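Lin1840 protein (Listeria innocua serovar 6a, PDB 4ZOC) probably hydrolyses terminal, non-reducing beta-D-glucosyl residues with release of beta-D-glucose, as a glycoside hydrolase family 3 beta-glucosidase involved in beta-1,2-glucan metabolism. Local coordinates at residues V644-V649 with G699-F704; S612-E617 with D713-E718. The protein carries 2 engineered substitutions. All coordinates share one frame; numbering follows the deposited sequence. Where two conformers were deposited one is given.

Contact 1: V644-V649 with G699-F704; sequences VYLQDV and GLHRVF. With MG (magnesium ion), chain D.
Asp648 leans its carboxylate over the His701 ring, the planes 25° apart and Asp648 CG 3.4 Å from His701 CE1. With CG anti to the backbone N (chi1 -167°), Asp648 binds the magnesium ion through OD1 at 2.0 Å; four waters and Thr650 O complete its shell. Water 3 of that shell donates to Leu700 O, which also receives Val649 N. Tyr645 and Phe704 exchange two nearly straight backbone bonds, N to O, each 2.9 Å. These residues belong to two antiparallel strands of the fibronectin type III-like domain, whose hydrogen-bonded pairs Tyr645-Phe704 and Gln647-Arg702 alternate with the non-hydrogen-bonded pairs Leu646-Val703 and Asp648-His701. Arg702 and Gln647 also pair side by side: Arg702 NH1 donates to Gln647 OE1 at 2.9 Å. The acceptor lies in the guanidinium plane, yet the donor stands 45° out of the amide's carbonyl plane, off the lone pairs. Water 1 accepts a second bond from Arg702 NH1. Val649 CG2 sits over the centre of the Arg702 guanidinium, 3.7 Å from Arg702 CZ. The Phe704 ring turns an edge to Gln647, CE1 meeting CB at 3.7 Å. On the Asp648 face, Leu646 CD1 presses on Val703 CG2 at 3.5 Å, and Val644 CG1 lies alongside Val703 CG1.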
ATOM      1  N   VAL A 644     -23.001 -12.717   9.657  1.00  9.13           N
ATOM      2  CA  VAL A 644     -22.324 -13.274  10.850  1.00  9.18           C
ATOM      3  C   VAL A 644     -20.827 -13.172  10.662  1.00  7.80           C
ATOM      4  O   VAL A 644     -20.265 -13.690   9.684  1.00  8.94           O
ATOM      5  CB  VAL A 644     -22.739 -14.724  11.111  1.00  9.74           C
ATOM      6  CG1 VAL A 644     -22.066 -15.251  12.354  1.00 11.60           C
ATOM      7  CG2 VAL A 644     -24.251 -14.852  11.157  1.00 12.09           C
ATOM      8  N   TYR A 645     -20.190 -12.547  11.669  1.00  8.02           N
ATOM      9  CA  TYR A 645     -18.773 -12.375  11.738  1.00  7.24           C
ATOM     10  C   TYR A 645     -18.148 -13.107  12.931  1.00  7.92           C
ATOM     11  O   TYR A 645     -18.763 -13.291  14.013  1.00  9.59           O
ATOM     12  CB  TYR A 645     -18.457 -10.875  11.814  1.00  6.52           C
ATOM     13  CG  TYR A 645     -18.957 -10.017  10.681  1.00  5.08           C
ATOM     14  CD1 TYR A 645     -20.233  -9.517  10.700  1.00  7.38           C
ATOM     15  CD2 TYR A 645     -18.104  -9.615   9.675  1.00  6.02           C
ATOM     16  CE1 TYR A 645     -20.715  -8.690   9.690  1.00  8.09           C
ATOM     17  CE2 TYR A 645     -18.564  -8.844   8.601  1.00  6.50           C
ATOM     18  CZ  TYR A 645     -19.844  -8.381   8.625  1.00  8.04           C
ATOM     19  OH  TYR A 645     -20.321  -7.601   7.632  1.00  8.14           O
ATOM     20  N   LEU A 646     -16.959 -13.574  12.719  1.00  8.87           N
ATOM     21  CA  LEU A 646     -16.147 -14.129  13.760  1.00  9.96           C
ATOM     22  C   LEU A 646     -14.809 -13.316  13.996  1.00  9.02           C
ATOM     23  O   LEU A 646     -14.165 -12.793  13.033  1.00 11.52           O
ATOM     24  CB  LEU A 646     -15.802 -15.524  13.364  1.00 13.47           C
ATOM     25  CG  LEU A 646     -15.733 -16.594  14.436  1.00 16.52           C
ATOM     26  CD1 LEU A 646     -17.051 -16.603  15.266  1.00 14.51           C
ATOM     27  CD2 LEU A 646     -15.470 -17.889  13.686  1.00 13.67           C
ATOM     28  N   GLN A 647     -14.426 -13.176  15.265  1.00  8.84           N
ATOM     29  CA  GLN A 647     -13.185 -12.685  15.673  1.00  9.22           C
ATOM     30  C   GLN A 647     -12.424 -13.703  16.554  1.00  9.78           C
ATOM     31  O   GLN A 647     -12.993 -14.242  17.500  1.00 12.14           O
ATOM     32  CB  GLN A 647     -13.324 -11.404  16.460  1.00 10.07           C
ATOM     33  CG  GLN A 647     -11.989 -10.829  16.943  1.00 10.42           C
ATOM     34  CD  GLN A 647     -12.127  -9.601  17.838  1.00 12.10           C
ATOM     35  OE1 GLN A 647     -13.174  -9.327  18.403  1.00 14.59           O
ATOM     36  NE2 GLN A 647     -11.048  -8.826  17.931  1.00 14.35           N
ATOM     37  N   ASP A 648     -11.136 -13.918  16.251  1.00  9.01           N
ATOM     38  CA  ASP A 648     -10.193 -14.644  17.061  1.00  7.99           C
ATOM     39  C   ASP A 648      -9.454 -13.626  17.940  1.00  9.38           C
ATOM     40  O   ASP A 648      -8.598 -12.907  17.447  1.00  9.34           O
ATOM     41  CB  ASP A 648      -9.263 -15.448  16.164  1.00  9.77           C
ATOM     42  CG  ASP A 648      -8.438 -16.474  16.896  1.00 10.18           C
ATOM     43  OD1 ASP A 648      -8.397 -16.491  18.166  1.00 10.13           O
ATOM     44  OD2 ASP A 648      -7.798 -17.273  16.161  1.00 12.76           O
ATOM     45  N   VAL A 649      -9.760 -13.597  19.225  1.00  9.03           N
ATOM     46  CA  VAL A 649      -9.359 -12.475  20.078  1.00  9.61           C
ATOM     47  C   VAL A 649      -7.835 -12.437  20.358  1.00 10.58           C
ATOM     48  O   VAL A 649      -7.185 -11.367  20.331  1.00 10.18           O
ATOM     49  CB  VAL A 649     -10.176 -12.489  21.374  1.00  9.78           C
ATOM     50  CG1 VAL A 649      -9.702 -11.434  22.262  1.00 11.12           C
ATOM     51  CG2 VAL A 649     -11.662 -12.282  21.102  1.00 11.64           C
ATOM     52  N   GLY A 699      -9.075 -21.067  22.381  1.00  9.94           N
ATOM     53  CA  GLY A 699      -9.153 -19.737  22.949  1.00 10.57           C
ATOM     54  C   GLY A 699     -10.510 -19.106  22.683  1.00 10.33           C
ATOM     55  O   GLY A 699     -11.421 -19.763  22.221  1.00  9.10           O
ATOM     56  N   LEU A 700     -10.585 -17.807  23.009  1.00 10.69           N
ATOM     57  CA  LEU A 700     -11.735 -17.006  22.961  1.00 10.02           C
ATOM     58  C   LEU A 700     -12.001 -16.481  21.550  1.00 11.16           C
ATOM     59  O   LEU A 700     -11.076 -15.917  20.902  1.00 12.77           O
ATOM     60  CB  LEU A 700     -11.541 -15.773  23.854  1.00 11.14           C
ATOM     61  CG  LEU A 700     -12.811 -14.867  24.023  1.00 11.28           C
ATOM     62  CD1 LEU A 700     -14.080 -15.541  24.585  1.00 12.06           C
ATOM     63  CD2 LEU A 700     -12.464 -13.633  24.893  1.00 15.88           C
ATOM     64  N   HIS A 701     -13.258 -16.577  21.119  1.00 10.06           N
ATOM     65  CA  HIS A 701     -13.720 -15.970  19.845  1.00  8.30           C
ATOM     66  C   HIS A 701     -14.936 -15.146  20.155  1.00 10.60           C
ATOM     67  O   HIS A 701     -15.672 -15.462  21.114  1.00 13.82           O
ATOM     68  CB  HIS A 701     -14.088 -17.027  18.819  1.00  8.94           C
ATOM     69  CG  HIS A 701     -12.899 -17.771  18.282  1.00 12.40           C
ATOM     70  ND1 HIS A 701     -12.398 -17.575  17.028  1.00 13.98           N
ATOM     71  CD2 HIS A 701     -12.087 -18.687  18.874  1.00 12.00           C
ATOM     72  CE1 HIS A 701     -11.304 -18.298  16.875  1.00 10.33           C
ATOM     73  NE2 HIS A 701     -11.130 -19.028  17.966  1.00 12.80           N
ATOM     74  N   ARG A 702     -15.159 -14.097  19.397  1.00 11.03           N
ATOM     75  CA  ARG A 702     -16.393 -13.344  19.408  1.00 10.20           C
ATOM     76  C   ARG A 702     -17.171 -13.587  18.162  1.00  9.78           C
ATOM     77  O   ARG A 702     -16.626 -13.701  17.104  1.00  9.52           O
ATOM     78  CB  ARG A 702     -16.132 -11.844  19.539  1.00 10.82           C
ATOM     79  CG  ARG A 702     -15.456 -11.496  20.856  1.00 12.90           C
ATOM     80  CD  ARG A 702     -15.356 -10.005  20.981  1.00 17.41           C
ATOM     81  NE  ARG A 702     -14.600  -9.741  22.178  1.00 21.73           N
ATOM     82  CZ  ARG A 702     -13.391  -9.179  22.250  1.00 21.92           C
ATOM     83  NH1 ARG A 702     -12.722  -8.772  21.173  1.00 23.08           N
ATOM     84  NH2 ARG A 702     -12.825  -9.027  23.430  1.00 21.43           N
ATOM     85  N   VAL A 703     -18.474 -13.592  18.305  1.00 10.71           N
ATOM     86  CA  VAL A 703     -19.444 -13.896  17.280  1.00 11.67           C
ATOM     87  C   VAL A 703     -20.337 -12.665  17.196  1.00 12.97           C
ATOM     88  O   VAL A 703     -20.890 -12.213  18.213  1.00 11.83           O
ATOM     89  CB  VAL A 703     -20.328 -15.159  17.639  1.00 13.59           C
ATOM     90  CG1 VAL A 703     -21.272 -15.464  16.470  1.00 18.24           C
ATOM     91  CG2 VAL A 703     -19.463 -16.401  17.852  1.00 15.46           C
ATOM     92  N   PHE A 704     -20.423 -12.072  16.001  1.00 10.49           N
ATOM     93  CA  PHE A 704     -21.170 -10.860  15.763  1.00 10.08           C
ATOM     94  C   PHE A 704     -22.283 -11.158  14.798  1.00 10.51           C
ATOM     95  O   PHE A 704     -22.063 -11.676  13.660  1.00 10.39           O
ATOM     96  CB  PHE A 704     -20.304  -9.739  15.153  1.00 10.52           C
ATOM     97  CG  PHE A 704     -19.008  -9.475  15.884  1.00 12.48           C
ATOM     98  CD1 PHE A 704     -17.879 -10.268  15.654  1.00 10.46           C
ATOM     99  CD2 PHE A 704     -18.915  -8.395  16.754  1.00 11.90           C
ATOM    100  CE1 PHE A 704     -16.698  -9.993  16.285  1.00 16.98           C
ATOM    101  CE2 PHE A 704     -17.728  -8.114  17.391  1.00 13.54           C
ATOM    102  CZ  PHE A 704     -16.609  -8.921  17.170  1.00 11.92           C
TER
HETATM  103 MG    MG D 802      -7.387 -17.562  19.515  1.00 11.45          MG
HETATM  104  O   HOH W   1     -10.081  -7.494  20.881  1.00 22.71           O
HETATM  105  O   HOH W   2      -6.235 -18.461  17.992  1.00  8.75           O
HETATM  106  O   HOH W   3      -8.520 -16.540  20.952  1.00 11.36           O
HETATM  107  O   HOH W   4      -8.624 -19.156  19.466  1.00  8.72           O
HETATM  108  O   HOH W   5      -6.193 -18.505  21.029  1.00 11.25           O

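Contact 2: S612-E617 with D713-E718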
ATOM      1  N   SER A 612     -30.692 -16.664  18.928  1.00 19.67           N
ATOM      2  CA  SER A 612     -31.002 -17.687  19.936  1.00 20.38           C
ATOM      3  C   SER A 612     -29.758 -17.932  20.789  1.00 21.23           C
ATOM      4  O   SER A 612     -28.629 -17.676  20.358  1.00 18.65           O
ATOM      5  CB  SER A 612     -31.449 -18.957  19.258  1.00 18.49           C
ATOM      6  OG  SER A 612     -32.589 -18.712  18.471  1.00 24.19           O
ATOM      7  N   SER A 613     -29.990 -18.395  22.027  1.00 25.09           N
ATOM      8  CA  SER A 613     -28.933 -18.650  22.978  1.00 22.35           C
ATOM      9  C   SER A 613     -27.821 -19.507  22.364  1.00 19.85           C
ATOM     10  O   SER A 613     -28.102 -20.470  21.684  1.00 24.25           O
ATOM     11  CB  SER A 613     -29.553 -19.379  24.216  1.00 27.35           C
ATOM     12  OG  SER A 613     -28.820 -19.090  25.381  1.00 37.00           O
ATOM     13  N   LEU A 614     -26.564 -19.109  22.599  1.00 18.87           N
ATOM     14  CA  LEU A 614     -25.410 -19.762  22.025  1.00 18.11           C
ATOM     15  C   LEU A 614     -24.650 -20.452  23.121  1.00 16.88           C
ATOM     16  O   LEU A 614     -24.629 -19.927  24.217  1.00 21.93           O
ATOM     17  CB  LEU A 614     -24.457 -18.737  21.356  1.00 18.35           C
ATOM     18  CG  LEU A 614     -24.922 -18.085  20.058  1.00 20.02           C
ATOM     19  CD1 LEU A 614     -24.070 -16.855  19.708  1.00 20.50           C
ATOM     20  CD2 LEU A 614     -24.886 -19.093  18.925  1.00 20.14           C
ATOM     21  N   PRO A 615     -23.966 -21.575  22.794  1.00 18.03           N
ATOM     22  CA  PRO A 615     -23.029 -22.137  23.790  1.00 23.26           C
ATOM     23  C   PRO A 615     -21.949 -21.162  24.229  1.00 20.85           C
ATOM     24  O   PRO A 615     -21.487 -20.315  23.451  1.00 20.14           O
ATOM     25  CB  PRO A 615     -22.362 -23.328  23.070  1.00 24.34           C
ATOM     26  CG  PRO A 615     -22.717 -23.179  21.608  1.00 21.67           C
ATOM     27  CD  PRO A 615     -23.956 -22.298  21.518  1.00 17.32           C
ATOM     28  N   LYS A 616     -21.523 -21.328  25.462  1.00 18.23           N
ATOM     29  CA  LYS A 616     -20.465 -20.546  26.026  1.00 22.29           C
ATOM     30  C   LYS A 616     -19.115 -21.213  25.674  1.00 16.75           C
ATOM     31  O   LYS A 616     -18.097 -20.552  25.684  1.00 15.58           O
ATOM     32  CB  LYS A 616     -20.640 -20.424  27.552  1.00 27.66           C
ATOM     33  CG  LYS A 616     -20.991 -19.037  28.024  1.00 38.94           C
ATOM     34  CD  LYS A 616     -19.704 -18.204  28.314  1.00 43.75           C
ATOM     35  CE  LYS A 616     -18.562 -18.348  27.274  1.00 42.15           C
ATOM     36  NZ  LYS A 616     -17.927 -17.063  26.900  1.00 44.73           N
ATOM     37  N   GLU A 617     -19.137 -22.511  25.348  1.00 15.85           N
ATOM     38  CA  GLU A 617     -17.930 -23.290  25.035  1.00 16.27           C
ATOM     39  C   GLU A 617     -18.194 -24.151  23.820  1.00 14.15           C
ATOM     40  O   GLU A 617     -19.335 -24.443  23.537  1.00 18.68           O
ATOM     41  CB  GLU A 617     -17.565 -24.174  26.234  1.00 20.62           C
ATOM     42  CG  GLU A 617     -17.175 -23.300  27.405  1.00 25.26           C
ATOM     43  CD  GLU A 617     -16.619 -24.053  28.567  1.00 34.99           C
ATOM     44  OE1 GLU A 617     -15.495 -23.713  28.942  1.00 39.92           O
ATOM     45  OE2 GLU A 617     -17.267 -25.005  29.057  1.00 42.15           O
ATOM     46  N   ASP A 713     -24.806  -7.409  17.228  1.00 12.79           N
ATOM     47  CA  ASP A 713     -24.774  -7.828  18.606  1.00 13.97           C
ATOM     48  C   ASP A 713     -23.581  -8.776  18.735  1.00 14.58           C
ATOM     49  O   ASP A 713     -23.281  -9.510  17.797  1.00 14.39           O
ATOM     50  CB  ASP A 713     -25.994  -8.615  18.932  1.00 16.94           C
ATOM     51  CG  ASP A 713     -27.270  -7.782  19.018  1.00 21.69           C
ATOM     52  OD1 ASP A 713     -27.262  -6.601  19.291  1.00 22.59           O
ATOM     53  OD2 ASP A 713     -28.346  -8.415  18.945  1.00 25.79           O
ATOM     54  N   VAL A 714     -22.954  -8.820  19.899  1.00 15.35           N
ATOM     55  CA  VAL A 714     -21.719  -9.576  20.079  1.00 14.91           C
ATOM     56  C   VAL A 714     -21.886 -10.659  21.187  1.00 15.26           C
ATOM     57  O   VAL A 714     -22.442 -10.382  22.258  1.00 14.88           O
ATOM     58  CB  VAL A 714     -20.511  -8.648  20.363  1.00 17.08           C
ATOM     59  CG1 VAL A 714     -20.703  -7.895  21.662  1.00 19.43           C
ATOM     60  CG2 VAL A 714     -19.241  -9.409  20.446  1.00 16.26           C
ATOM     61  N   PHE A 715     -21.378 -11.850  20.893  1.00 12.77           N
ATOM     62  CA  PHE A 715     -21.332 -12.983  21.814  1.00 13.40           C
ATOM     63  C   PHE A 715     -19.939 -13.542  21.915  1.00 15.36           C
ATOM     64  O   PHE A 715     -19.137 -13.342  20.989  1.00 18.43           O
ATOM     65  CB  PHE A 715     -22.337 -14.004  21.324  1.00 15.80           C
ATOM     66  CG  PHE A 715     -23.677 -13.405  21.022  1.00 17.06           C
ATOM     67  CD1 PHE A 715     -24.531 -13.030  22.070  1.00 20.84           C
ATOM     68  CD2 PHE A 715     -24.084 -13.178  19.724  1.00 16.91           C
ATOM     69  CE1 PHE A 715     -25.749 -12.406  21.782  1.00 26.34           C
ATOM     70  CE2 PHE A 715     -25.267 -12.550  19.450  1.00 19.14           C
ATOM     71  CZ  PHE A 715     -26.123 -12.186  20.464  1.00 24.08           C
ATOM     72  N   GLU A 716     -19.613 -14.203  23.048  1.00 13.27           N
ATOM     73  CA  GLU A 716     -18.295 -14.802  23.265  1.00 13.44           C
ATOM     74  C   GLU A 716     -18.434 -16.298  23.421  1.00 13.93           C
ATOM     75  O   GLU A 716     -19.361 -16.801  24.098  1.00 14.89           O
ATOM     76  CB  GLU A 716     -17.584 -14.234  24.523  1.00 14.58           C
ATOM     77  CG  GLU A 716     -17.343 -12.775  24.339  1.00 21.44           C
ATOM     78  CD  GLU A 716     -16.384 -12.149  25.297  1.00 25.48           C
ATOM     79  OE1 GLU A 716     -16.166 -12.708  26.351  1.00 22.27           O
ATOM     80  OE2 GLU A 716     -15.869 -11.057  24.956  1.00 31.90           O
ATOM     81  N   VAL A 717     -17.454 -17.004  22.845  0.50 15.13           N
ATOM     82  CA  VAL A 717     -17.369 -18.458  22.849  0.50 12.42           C
ATOM     83  C   VAL A 717     -15.949 -18.844  23.146  0.50 11.51           C
ATOM     84  O   VAL A 717     -15.001 -18.383  22.509  0.50 11.35           O
ATOM     85  CB  VAL A 717     -17.756 -19.093  21.513  0.50 12.22           C
ATOM     86  CG1 VAL A 717     -17.590 -20.591  21.601  0.50 13.34           C
ATOM     87  CG2 VAL A 717     -19.170 -18.704  21.111  0.50 11.20           C
ATOM     88  N   GLU A 718     -15.784 -19.679  24.147  1.00 14.26           N
ATOM     89  CA  GLU A 718     -14.490 -20.176  24.455  1.00 13.83           C
ATOM     90  C   GLU A 718     -14.332 -21.576  23.803  1.00 17.72           C
ATOM     91  O   GLU A 718     -15.024 -22.515  24.170  1.00 16.59           O
ATOM     92  CB  GLU A 718     -14.298 -20.231  25.983  1.00 14.24           C
ATOM     93  CG  GLU A 718     -12.875 -20.564  26.379  1.00 17.18           C
ATOM     94  CD  GLU A 718     -11.883 -19.405  26.227  1.00 19.08           C
ATOM     95  OE1 GLU A 718     -10.682 -19.734  25.969  1.00 20.07           O
ATOM     96  OE2 GLU A 718     -12.243 -18.207  26.440  1.00 18.42           O
TER
HETATM   97  O   HOH W   6     -21.847 -17.623  23.183  1.00 21.22           O
HETATM   98  O   HOH W   7     -13.936 -24.471  25.910  1.00 22.34           O
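Leu614 CD1 comes obliquely to the base of the Phe715 side chain, 3.7 Å from Phe715 CD2 and as near to CG and CB. The two side chains cross at about a right angle. CG of Leu614 is anti to the carbonyl carbon (chi1 -71°), and the extended second torsion then carries CD1 across to the strand, while Val626 of strand 624-632 also packs on Leu614. Two residues on, the backbone takes over. Glu718 N donates to Lys616 O at 2.9 Å in an almost straight bond (178° at the hydrogen), and the same oxygen receives a CA-H...O contact from Val717. Glu617 CA returns one to Glu718 O at 3.1 Å. Pro615 O and Glu716 O are both acceptors, and water 6 joins them by donating to each. Lys616 starts away from the strand but bends at chi2, chi3 and chi4, so that NZ folds back to give Glu716 O a weak hydrogen bond at 3.2 Å. That carbonyl thus has two donors, the ammonium and water 6. Water 7 lies 2.8 Å from Glu718 O, within hydrogen-bonding distance, beside Glu617, whose side chain is exposed. The carboxylate of Glu718 turns from Glu617 to a salt bridge with Arg284 of the second subunit. The arrangement is the start of a parallel edge pairing in the beta-sandwich of the fibronectin type III-like domain: a loop converges on strand 712-720 and becomes edge strand 617-620 at the Glu617-Glu718 bridge.

In the fold
Contacts 1 and 2 belong to one sheet, their centres 9 Å apart. Strand 699-706 is flanked there by 638-648 and by 712-720, the strand that follows it in the chain, which places 699-704 between 644-649 and 713-718. Probable backbone hydrogen bonds join the contacts: Val703 O to Phe715 N at 2.7 Å and His701 N to Val717 O at 2.9 Å. The magnesium ion belongs to contact 1, yet the side chain of Glu718 in contact 2 comes within about 8 Å of it. Both contacts reach the second subunit through its Arg284, which packs on Leu700 and pairs with Glu718. The glucose pocket residues Trp271, Trp409 and Glu473 are part of neither contact.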